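Local coordinates for acyl-CoA dehydrogenase (Thermus thermophilus, PDB 2Z1Q), which probably oxidises saturated acyl-CoA thioesters to their 2,3-dehydro products, using bound FAD and passing the electrons to an acceptor, at residues Q371-Y376 with Y382-A387; E99-G104 with A275-E280. All coordinates share one frame; numbering follows the deposited sequence.

How the interactions relate
From the N terminus, the chain runs through helix 90-99 and reaches the turn E99-G104; 170 residues, among them the whole beta-sheet domain, separate it from its partner on helix 252-288. Interaction 2 closes that long loop and ties the N-terminal helical domain to the C-terminal one. Interaction 1 lies wholly beyond it, in series and neither nested nor crossed: five residues separate Q371-Y376, at the end of helix 348-372, from Y382-A387 at the start of helix 383-392. The centres are about 14 Å apart, and the two contacts touch where I384 CD1 packs on A278 CB at 4.0 Å.

Interaction 1 of 2, residues Q371-Y376 with Y382-A387; sequences QIHGGY and YPIERA. With FAD (flavin-adenine dinucleotide), chain C.
The imidazole of H373 carries I384 CG2 over the centre of one face, the methyl 3.8 Å from the ring centroid and almost on the ring normal, a close CH-pi contact; the H373 ring is also stacked with that of Y285 on helix 252-288. The Y382 ring takes Y376 CB over one face, 3.8 Å from CB to the ring centroid but displaced toward the rim. The Y376 and Y382 side chains run side by side, pointing the same way, but their rings meet obliquely, planes 64° apart. Y376 CD2 comes 3.3 Å from Y382 OH and 3.5 Å from Y382 CE2. H373 O meets the Y376 ring at its edge, in plane. With CG1 of I384 anti to the backbone N (chi1 -167°), CG2 is the branch turned onto the imidazole, whose ND1 is hydrogen-bonded to G369 O.

H373-Y376 is the glycine-containing turn that ends helix 348-372 in this acyl-CoA dehydrogenase and meets the FAD pyrophosphate. G375 N donates to FAD O1P at 3.0 Å and 160°, while G374, with positive phi, brings its CA to 3.0 Å from FAD O1A. R289 NE of the same chain and T149 OG1 of the second subunit also bond the cofactor, which therefore lies between two chains. W181 of the second subunit meets the Y376 ring edge-to-face, and the Y376 hydroxyl makes weak hydrogen bonds to P151 O and Q180 NE2 of that subunit.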
ATOM      1  N   GLN B 371       1.125   9.210  -4.147  1.00 17.41           N
ATOM      2  CA  GLN B 371       0.968  10.343  -3.235  1.00 18.71           C
ATOM      3  C   GLN B 371       1.523  11.643  -3.822  1.00 19.18           C
ATOM      4  O   GLN B 371       0.882  12.682  -3.742  1.00 20.95           O
ATOM      5  CB  GLN B 371       1.635  10.034  -1.885  1.00 17.33           C
ATOM      6  CG  GLN B 371       1.175  10.959  -0.765  1.00 18.05           C
ATOM      7  CD  GLN B 371      -0.306  10.798  -0.412  1.00 17.88           C
ATOM      8  OE1 GLN B 371      -0.858  11.611   0.315  1.00 22.23           O
ATOM      9  NE2 GLN B 371      -0.944   9.753  -0.921  1.00 16.78           N
ATOM     10  N   ILE B 372       2.707  11.571  -4.421  1.00 18.66           N
ATOM     11  CA  ILE B 372       3.361  12.719  -5.045  1.00 18.29           C
ATOM     12  C   ILE B 372       2.449  13.387  -6.090  1.00 19.86           C
ATOM     13  O   ILE B 372       2.430  14.615  -6.191  1.00 20.46           O
ATOM     14  CB  ILE B 372       4.721  12.249  -5.670  1.00 17.21           C
ATOM     15  CG1 ILE B 372       5.728  11.987  -4.546  1.00 17.75           C
ATOM     16  CG2 ILE B 372       5.298  13.301  -6.610  1.00 18.80           C
ATOM     17  CD1 ILE B 372       7.035  11.434  -5.043  1.00 16.66           C
ATOM     18  N   HIS B 373       1.663  12.596  -6.828  1.00 19.25           N
ATOM     19  CA  HIS B 373       0.744  13.140  -7.850  1.00 20.35           C
ATOM     20  C   HIS B 373      -0.603  13.606  -7.328  1.00 20.24           C
ATOM     21  O   HIS B 373      -1.473  14.012  -8.108  1.00 19.74           O
ATOM     22  CB  HIS B 373       0.450  12.106  -8.947  1.00 19.40           C
ATOM     23  CG  HIS B 373       1.643  11.727  -9.760  1.00 20.37           C
ATOM     24  ND1 HIS B 373       2.710  11.037  -9.227  1.00 22.05           N
ATOM     25  CD2 HIS B 373       1.925  11.907 -11.071  1.00 19.41           C
ATOM     26  CE1 HIS B 373       3.596  10.801 -10.176  1.00 20.74           C
ATOM     27  NE2 HIS B 373       3.145  11.317 -11.304  1.00 19.74           N
ATOM     28  N   GLY B 374      -0.788  13.519  -6.017  1.00 20.95           N
ATOM     29  CA  GLY B 374      -2.053  13.929  -5.435  1.00 20.00           C
ATOM     30  C   GLY B 374      -3.245  13.241  -6.069  1.00 19.88           C
ATOM     31  O   GLY B 374      -3.227  12.024  -6.286  1.00 18.86           O
ATOM     32  N   GLY B 375      -4.285  14.015  -6.373  1.00 18.75           N
ATOM     33  CA  GLY B 375      -5.474  13.437  -6.981  1.00 20.10           C
ATOM     34  C   GLY B 375      -5.185  12.748  -8.300  1.00 21.15           C
ATOM     35  O   GLY B 375      -5.700  11.652  -8.579  1.00 21.22           O
ATOM     36  N   TYR B 376      -4.338  13.365  -9.114  1.00 20.14           N
ATOM     37  CA  TYR B 376      -4.001  12.804 -10.409  1.00 22.82           C
ATOM     38  C   TYR B 376      -3.398  11.410 -10.330  1.00 23.72           C
ATOM     39  O   TYR B 376      -3.422  10.675 -11.319  1.00 23.60           O
ATOM     40  CB  TYR B 376      -3.060  13.742 -11.156  1.00 25.90           C
ATOM     41  CG  TYR B 376      -3.617  15.140 -11.252  1.00 27.09           C
ATOM     42  CD1 TYR B 376      -3.431  16.055 -10.217  1.00 27.63           C
ATOM     43  CD2 TYR B 376      -4.372  15.536 -12.356  1.00 28.62           C
ATOM     44  CE1 TYR B 376      -3.985  17.334 -10.277  1.00 27.73           C
ATOM     45  CE2 TYR B 376      -4.931  16.805 -12.428  1.00 29.06           C
ATOM     46  CZ  TYR B 376      -4.736  17.701 -11.386  1.00 29.84           C
ATOM     47  OH  TYR B 376      -5.317  18.949 -11.457  1.00 30.82           O
ATOM     48  N   TYR B 382      -3.035   8.996 -15.795  1.00 28.50           N
ATOM     49  CA  TYR B 382      -1.634   9.065 -15.405  1.00 26.87           C
ATOM     50  C   TYR B 382      -1.092   7.660 -15.182  1.00 25.90           C
ATOM     51  O   TYR B 382      -1.680   6.873 -14.435  1.00 28.42           O
ATOM     52  CB  TYR B 382      -1.483   9.903 -14.136  1.00 28.19           C
ATOM     53  CG  TYR B 382      -1.722  11.374 -14.369  1.00 28.62           C
ATOM     54  CD1 TYR B 382      -0.656  12.275 -14.438  1.00 28.84           C
ATOM     55  CD2 TYR B 382      -3.010  11.863 -14.543  1.00 30.29           C
ATOM     56  CE1 TYR B 382      -0.882  13.634 -14.674  1.00 31.00           C
ATOM     57  CE2 TYR B 382      -3.247  13.217 -14.781  1.00 30.99           C
ATOM     58  CZ  TYR B 382      -2.185  14.095 -14.843  1.00 31.55           C
ATOM     59  OH  TYR B 382      -2.456  15.431 -15.046  1.00 32.87           O
ATOM     60  N   PRO B 383       0.042   7.326 -15.821  1.00 23.66           N
ATOM     61  CA  PRO B 383       0.662   6.004 -15.699  1.00 24.00           C
ATOM     62  C   PRO B 383       0.938   5.543 -14.264  1.00 23.21           C
ATOM     63  O   PRO B 383       0.946   4.342 -13.992  1.00 25.53           O
ATOM     64  CB  PRO B 383       1.956   6.150 -16.500  1.00 24.61           C
ATOM     65  CG  PRO B 383       1.633   7.212 -17.484  1.00 24.89           C
ATOM     66  CD  PRO B 383       0.860   8.207 -16.667  1.00 23.58           C
ATOM     67  N   ILE B 384       1.161   6.488 -13.355  1.00 21.73           N
ATOM     68  CA  ILE B 384       1.452   6.129 -11.967  1.00 21.49           C
ATOM     69  C   ILE B 384       0.286   5.364 -11.351  1.00 22.10           C
ATOM     70  O   ILE B 384       0.473   4.544 -10.459  1.00 23.21           O
ATOM     71  CB  ILE B 384       1.794   7.383 -11.089  1.00 20.94           C
ATOM     72  CG1 ILE B 384       2.391   6.938  -9.746  1.00 19.03           C
ATOM     73  CG2 ILE B 384       0.537   8.238 -10.832  1.00 20.78           C
ATOM     74  CD1 ILE B 384       3.639   6.056  -9.872  1.00 21.31           C
ATOM     75  N   GLU B 385      -0.914   5.616 -11.867  1.00 23.01           N
ATOM     76  CA  GLU B 385      -2.133   4.957 -11.396  1.00 22.29           C
ATOM     77  C   GLU B 385      -2.096   3.467 -11.763  1.00 23.46           C
ATOM     78  O   GLU B 385      -2.367   2.597 -10.918  1.00 23.15           O
ATOM     79  CB  GLU B 385      -3.336   5.678 -12.014  1.00 21.32           C
ATOM     80  CG  GLU B 385      -4.700   5.300 -11.488  1.00 20.93           C
ATOM     81  CD  GLU B 385      -5.226   4.042 -12.122  1.00 23.90           C
ATOM     82  OE1 GLU B 385      -4.836   3.743 -13.277  1.00 22.28           O
ATOM     83  OE2 GLU B 385      -6.041   3.354 -11.477  1.00 24.36           O
ATOM     84  N   ARG B 386      -1.730   3.169 -13.008  1.00 23.15           N
ATOM     85  CA  ARG B 386      -1.632   1.794 -13.483  1.00 23.50           C
ATOM     86  C   ARG B 386      -0.505   1.061 -12.740  1.00 24.13           C
ATOM     87  O   ARG B 386      -0.650  -0.115 -12.387  1.00 24.82           O
ATOM     88  CB  ARG B 386      -1.325   1.768 -14.983  1.00 26.20           C
ATOM     89  CG  ARG B 386      -1.509   0.398 -15.649  1.00 30.91           C
ATOM     90  CD  ARG B 386      -0.442   0.120 -16.713  1.00 35.85           C
ATOM     91  NE  ARG B 386      -0.058   1.314 -17.469  1.00 39.46           N
ATOM     92  CZ  ARG B 386      -0.875   1.997 -18.261  1.00 40.63           C
ATOM     93  NH1 ARG B 386      -0.428   3.073 -18.904  1.00 41.59           N
ATOM     94  NH2 ARG B 386      -2.130   1.611 -18.420  1.00 41.93           N
ATOM     95  N   ALA B 387       0.610   1.751 -12.500  1.00 21.61           N
ATOM     96  CA  ALA B 387       1.748   1.127 -11.825  1.00 21.01           C
ATOM     97  C   ALA B 387       1.395   0.725 -10.392  1.00 19.05           C
ATOM     98  O   ALA B 387       1.858  -0.304  -9.904  1.00 21.21           O
ATOM     99  CB  ALA B 387       2.967   2.064 -11.846  1.00 20.55           C
TER
HETATM  100  PA  FAD C 700      -0.864  17.858  -6.197  1.00 59.87           P
HETATM  101  O1A FAD C 700      -1.589  16.661  -6.548  1.00 60.73           O
HETATM  102  O2A FAD C 700      -1.171  19.291  -6.844  1.00 55.74           O
HETATM  103  O5B FAD C 700      -0.134  17.850  -4.798  1.00 56.88           O
HETATM  104  C5B FAD C 700       1.062  17.088  -4.859  1.00 57.58           C
HETATM  105  C4B FAD C 700       1.651  17.379  -3.523  1.00 59.97           C
HETATM  106  O4B FAD C 700       0.963  17.905  -2.439  1.00 60.21           O
HETATM  107  C3B FAD C 700       2.849  16.504  -2.949  1.00 61.92           C
HETATM  108  O3B FAD C 700       4.092  16.920  -3.535  1.00 64.25           O
HETATM  109  C2B FAD C 700       2.598  16.942  -1.455  1.00 61.99           C
HETATM  110  O2B FAD C 700       3.743  16.857  -0.585  1.00 66.06           O
HETATM  111  C1B FAD C 700       2.186  18.284  -1.928  1.00 57.90           C
HETATM  112  N9A FAD C 700       2.213  19.454  -1.075  1.00 54.53           N
HETATM  113  C8A FAD C 700       1.407  20.534  -1.329  1.00 52.94           C
HETATM  114  N7A FAD C 700       1.620  21.471  -0.487  1.00 53.65           N
HETATM  115  C5A FAD C 700       2.556  21.069   0.397  1.00 54.27           C
HETATM  116  C6A FAD C 700       3.176  21.650   1.536  1.00 54.53           C
HETATM  117  N6A FAD C 700       2.811  22.917   1.933  1.00 56.33           N
HETATM  118  N1A FAD C 700       4.112  20.919   2.211  1.00 54.59           N
HETATM  119  C2A FAD C 700       4.477  19.702   1.812  1.00 53.76           C
HETATM  120  N3A FAD C 700       3.925  19.138   0.751  1.00 52.69           N
HETATM  121  C4A FAD C 700       2.959  19.758   0.015  1.00 53.72           C
HETATM  122  N1  FAD C 700     -12.379  18.754  -4.935  1.00 29.62           N
HETATM  123  C2  FAD C 700     -13.432  19.523  -4.642  1.00 29.29           C
HETATM  124  O2  FAD C 700     -13.260  20.734  -4.559  1.00 27.79           O
HETATM  125  N3  FAD C 700     -14.688  19.023  -4.449  1.00 30.25           N
HETATM  126  C4  FAD C 700     -14.959  17.672  -4.548  1.00 29.85           C
HETATM  127  O4  FAD C 700     -16.079  17.231  -4.385  1.00 30.41           O
HETATM  128  C4X FAD C 700     -13.844  16.774  -4.891  1.00 32.26           C
HETATM  129  N5  FAD C 700     -13.988  15.454  -5.050  1.00 33.51           N
HETATM  130  C5X FAD C 700     -12.951  14.657  -5.423  1.00 34.83           C
HETATM  131  C6  FAD C 700     -13.139  13.240  -5.650  1.00 36.95           C
HETATM  132  C7  FAD C 700     -12.058  12.453  -6.072  1.00 35.96           C
HETATM  133  C7M FAD C 700     -12.289  10.981  -6.338  1.00 36.11           C
HETATM  134  C8  FAD C 700     -10.757  13.025  -6.245  1.00 36.19           C
HETATM  135  C8M FAD C 700      -9.577  12.196  -6.705  1.00 35.16           C
HETATM  136  C9  FAD C 700     -10.556  14.380  -6.018  1.00 34.93           C
HETATM  137  C9A FAD C 700     -11.640  15.221  -5.592  1.00 36.28           C
HETATM  138  N10 FAD C 700     -11.438  16.613  -5.415  1.00 36.90           N
HETATM  139  C10 FAD C 700     -12.488  17.421  -5.074  1.00 33.97           C
HETATM  140  C1' FAD C 700     -10.092  17.102  -5.637  1.00 41.31           C
HETATM  141  C2' FAD C 700      -9.233  17.355  -4.394  1.00 44.68           C
HETATM  142  O2' FAD C 700      -9.741  18.437  -3.608  1.00 47.95           O
HETATM  143  C3' FAD C 700      -7.929  17.680  -5.010  1.00 46.88           C
HETATM  144  O3' FAD C 700      -7.501  16.511  -5.764  1.00 46.87           O
HETATM  145  C4' FAD C 700      -6.830  17.989  -4.041  1.00 46.15           C
HETATM  146  O4' FAD C 700      -7.122  19.138  -3.236  1.00 47.10           O
HETATM  147  C5' FAD C 700      -5.698  18.172  -4.996  1.00 45.63           C
HETATM  148  O5' FAD C 700      -4.493  18.393  -4.442  1.00 41.09           O
HETATM  149  P   FAD C 700      -3.584  18.255  -5.762  1.00 43.21           P
HETATM  150  O1P FAD C 700      -3.905  16.978  -6.432  1.00 39.40           O
HETATM  151  O2P FAD C 700      -3.893  19.493  -6.782  1.00 40.36           O
HETATM  152  O3P FAD C 700      -2.068  18.255  -5.150  1.00 48.29           O

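Interaction 2 of 2, residues E99-G104 with A275-E280; sequences ELSGSG and AKRALE
R277 reaches from its helix to the end of helix 90-99 and divides its guanidinium between a carboxylate and backbone carbonyls. NH2 forms a salt bridge with E99 OE1 at 3.1 Å, the carboxylate and guanidinium planes only 17° apart. Water 1 lies at the guanidinium edge, in plane; it accepts from R277 NH2 at 2.7 Å and donates to E99 OE2 at 2.8 Å, so both carboxylate oxygens are joined to the same nitrogen, one directly and one through water. R277 NH1 has a weak bond to E99 O at 3.5 Å, and NH2 another weak one to E98 O. G102 N lies at the guanidinium edge, 3.2 Å from R277 NH1, but both are donors and no bond forms. The bend of E99 at chi2 (-50°) swings its carboxylate back toward the arginine. S101 OG lies over one guanidinium face, 2.9 Å from R277 NH1, but at a poor angle for a bond; its hydrogen bond is to E98 O. L100 O accepts from both S103 N and S103 OG, the hydroxyl at 2.6 Å. K276 NZ is paired with E98 and E317. The turn connects helices 90-99 and 106-117, with L100 and S103 packed on helix 30-54; A275 and A278 pack on helix 348-372, and A275 also on helix 300-331.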
ATOM      1  N   GLU B  99      14.319  -4.270 -17.445  1.00 28.27           N
ATOM      2  CA  GLU B  99      13.967  -3.280 -18.460  1.00 31.29           C
ATOM      3  C   GLU B  99      12.541  -3.462 -18.986  1.00 31.91           C
ATOM      4  O   GLU B  99      11.926  -2.525 -19.488  1.00 31.78           O
ATOM      5  CB  GLU B  99      14.979  -3.331 -19.617  1.00 32.08           C
ATOM      6  CG  GLU B  99      16.391  -2.814 -19.262  1.00 34.87           C
ATOM      7  CD  GLU B  99      16.380  -1.449 -18.584  1.00 34.86           C
ATOM      8  OE1 GLU B  99      15.433  -0.666 -18.822  1.00 38.69           O
ATOM      9  OE2 GLU B  99      17.321  -1.152 -17.823  1.00 34.53           O
ATOM     10  N   LEU B 100      12.014  -4.669 -18.864  1.00 33.02           N
ATOM     11  CA  LEU B 100      10.662  -4.913 -19.332  1.00 35.56           C
ATOM     12  C   LEU B 100       9.572  -4.498 -18.341  1.00 38.35           C
ATOM     13  O   LEU B 100       8.387  -4.646 -18.634  1.00 36.49           O
ATOM     14  CB  LEU B 100      10.495  -6.372 -19.720  1.00 31.16           C
ATOM     15  CG  LEU B 100      11.033  -6.714 -21.108  1.00 29.25           C
ATOM     16  CD1 LEU B 100      10.842  -8.193 -21.317  1.00 28.26           C
ATOM     17  CD2 LEU B 100      10.318  -5.916 -22.199  1.00 28.08           C
ATOM     18  N   SER B 101       9.978  -3.960 -17.190  1.00 40.86           N
ATOM     19  CA  SER B 101       9.029  -3.508 -16.169  1.00 44.44           C
ATOM     20  C   SER B 101       8.275  -2.270 -16.665  1.00 45.57           C
ATOM     21  O   SER B 101       7.443  -1.707 -15.948  1.00 46.46           O
ATOM     22  CB  SER B 101       9.761  -3.161 -14.868  1.00 46.20           C
ATOM     23  OG  SER B 101      10.549  -1.985 -15.014  1.00 49.01           O
ATOM     24  N   GLY B 102       8.575  -1.845 -17.891  1.00 47.26           N
ATOM     25  CA  GLY B 102       7.905  -0.681 -18.446  1.00 48.59           C
ATOM     26  C   GLY B 102       6.866  -1.064 -19.481  1.00 49.08           C
ATOM     27  O   GLY B 102       6.179  -0.206 -20.046  1.00 50.56           O
ATOM     28  N   SER B 103       6.748  -2.363 -19.724  1.00 47.87           N
ATOM     29  CA  SER B 103       5.810  -2.887 -20.701  1.00 47.40           C
ATOM     30  C   SER B 103       4.443  -3.199 -20.079  1.00 45.90           C
ATOM     31  O   SER B 103       3.523  -3.664 -20.768  1.00 46.54           O
ATOM     32  CB  SER B 103       6.410  -4.142 -21.343  1.00 48.16           C
ATOM     33  OG  SER B 103       6.601  -5.168 -20.380  1.00 49.25           O
ATOM     34  N   GLY B 104       4.306  -2.922 -18.784  1.00 43.48           N
ATOM     35  CA  GLY B 104       3.052  -3.201 -18.112  1.00 38.52           C
ATOM     36  C   GLY B 104       2.788  -4.694 -18.114  1.00 35.75           C
ATOM     37  O   GLY B 104       3.716  -5.479 -17.947  1.00 34.68           O
ATOM     38  N   ALA B 275      10.124   0.053 -10.058  1.00 21.52           N
ATOM     39  CA  ALA B 275      10.344   1.091  -9.068  1.00 22.00           C
ATOM     40  C   ALA B 275      11.029   2.296  -9.725  1.00 22.55           C
ATOM     41  O   ALA B 275      10.589   3.437  -9.536  1.00 22.30           O
ATOM     42  CB  ALA B 275      11.176   0.541  -7.913  1.00 22.51           C
ATOM     43  N   LYS B 276      12.071   2.047 -10.519  1.00 22.38           N
ATOM     44  CA  LYS B 276      12.773   3.129 -11.207  1.00 24.26           C
ATOM     45  C   LYS B 276      11.803   3.933 -12.064  1.00 24.71           C
ATOM     46  O   LYS B 276      11.827   5.164 -12.056  1.00 24.18           O
ATOM     47  CB  LYS B 276      13.891   2.579 -12.111  1.00 25.24           C
ATOM     48  CG  LYS B 276      15.046   1.921 -11.368  1.00 26.32           C
ATOM     49  CD  LYS B 276      16.117   1.419 -12.328  1.00 28.03           C
ATOM     50  CE  LYS B 276      17.343   0.916 -11.578  1.00 28.13           C
ATOM     51  NZ  LYS B 276      18.366   0.328 -12.497  1.00 27.71           N
ATOM     52  N   ARG B 277      10.940   3.244 -12.805  1.00 25.38           N
ATOM     53  CA  ARG B 277       9.985   3.946 -13.652  1.00 27.52           C
ATOM     54  C   ARG B 277       9.072   4.824 -12.816  1.00 27.24           C
ATOM     55  O   ARG B 277       8.827   5.982 -13.161  1.00 26.41           O
ATOM     56  CB  ARG B 277       9.129   2.961 -14.448  1.00 31.61           C
ATOM     57  CG  ARG B 277       9.927   1.895 -15.130  1.00 37.47           C
ATOM     58  CD  ARG B 277      10.962   2.513 -16.050  1.00 42.10           C
ATOM     59  NE  ARG B 277      12.167   1.697 -16.096  1.00 48.01           N
ATOM     60  CZ  ARG B 277      12.223   0.472 -16.607  1.00 49.83           C
ATOM     61  NH1 ARG B 277      11.136  -0.090 -17.123  1.00 49.83           N
ATOM     62  NH2 ARG B 277      13.366  -0.197 -16.584  1.00 50.96           N
ATOM     63  N   ALA B 278       8.554   4.262 -11.727  1.00 26.28           N
ATOM     64  CA  ALA B 278       7.663   5.015 -10.851  1.00 25.36           C
ATOM     65  C   ALA B 278       8.415   6.225 -10.300  1.00 26.30           C
ATOM     66  O   ALA B 278       7.822   7.285 -10.082  1.00 25.66           O
ATOM     67  CB  ALA B 278       7.170   4.127  -9.707  1.00 22.84           C
ATOM     68  N   LEU B 279       9.720   6.057 -10.076  1.00 27.15           N
ATOM     69  CA  LEU B 279      10.537   7.151  -9.556  1.00 27.50           C
ATOM     70  C   LEU B 279      10.696   8.239 -10.620  1.00 27.45           C
ATOM     71  O   LEU B 279      10.592   9.423 -10.309  1.00 28.21           O
ATOM     72  CB  LEU B 279      11.918   6.638  -9.118  1.00 28.11           C
ATOM     73  CG  LEU B 279      12.622   7.326  -7.930  1.00 29.66           C
ATOM     74  CD1 LEU B 279      14.084   6.900  -7.890  1.00 28.98           C
ATOM     75  CD2 LEU B 279      12.553   8.827  -8.053  1.00 30.25           C
ATOM     76  N   GLU B 280      10.933   7.843 -11.871  1.00 28.25           N
ATOM     77  CA  GLU B 280      11.074   8.814 -12.962  1.00 29.27           C
ATOM     78  C   GLU B 280       9.802   9.646 -13.024  1.00 27.41           C
ATOM     79  O   GLU B 280       9.852  10.879 -13.095  1.00 27.39           O
ATOM     80  CB  GLU B 280      11.280   8.108 -14.311  1.00 31.33           C
ATOM     81  CG  GLU B 280      12.482   7.186 -14.352  1.00 38.70           C
ATOM     82  CD  GLU B 280      12.648   6.485 -15.693  1.00 42.51           C
ATOM     83  OE1 GLU B 280      13.605   5.689 -15.831  1.00 44.82           O
ATOM     84  OE2 GLU B 280      11.827   6.730 -16.607  1.00 45.26           O
TER
HETATM   85  O   HOH W   1      15.841  -0.302 -15.585  1.00 28.80           O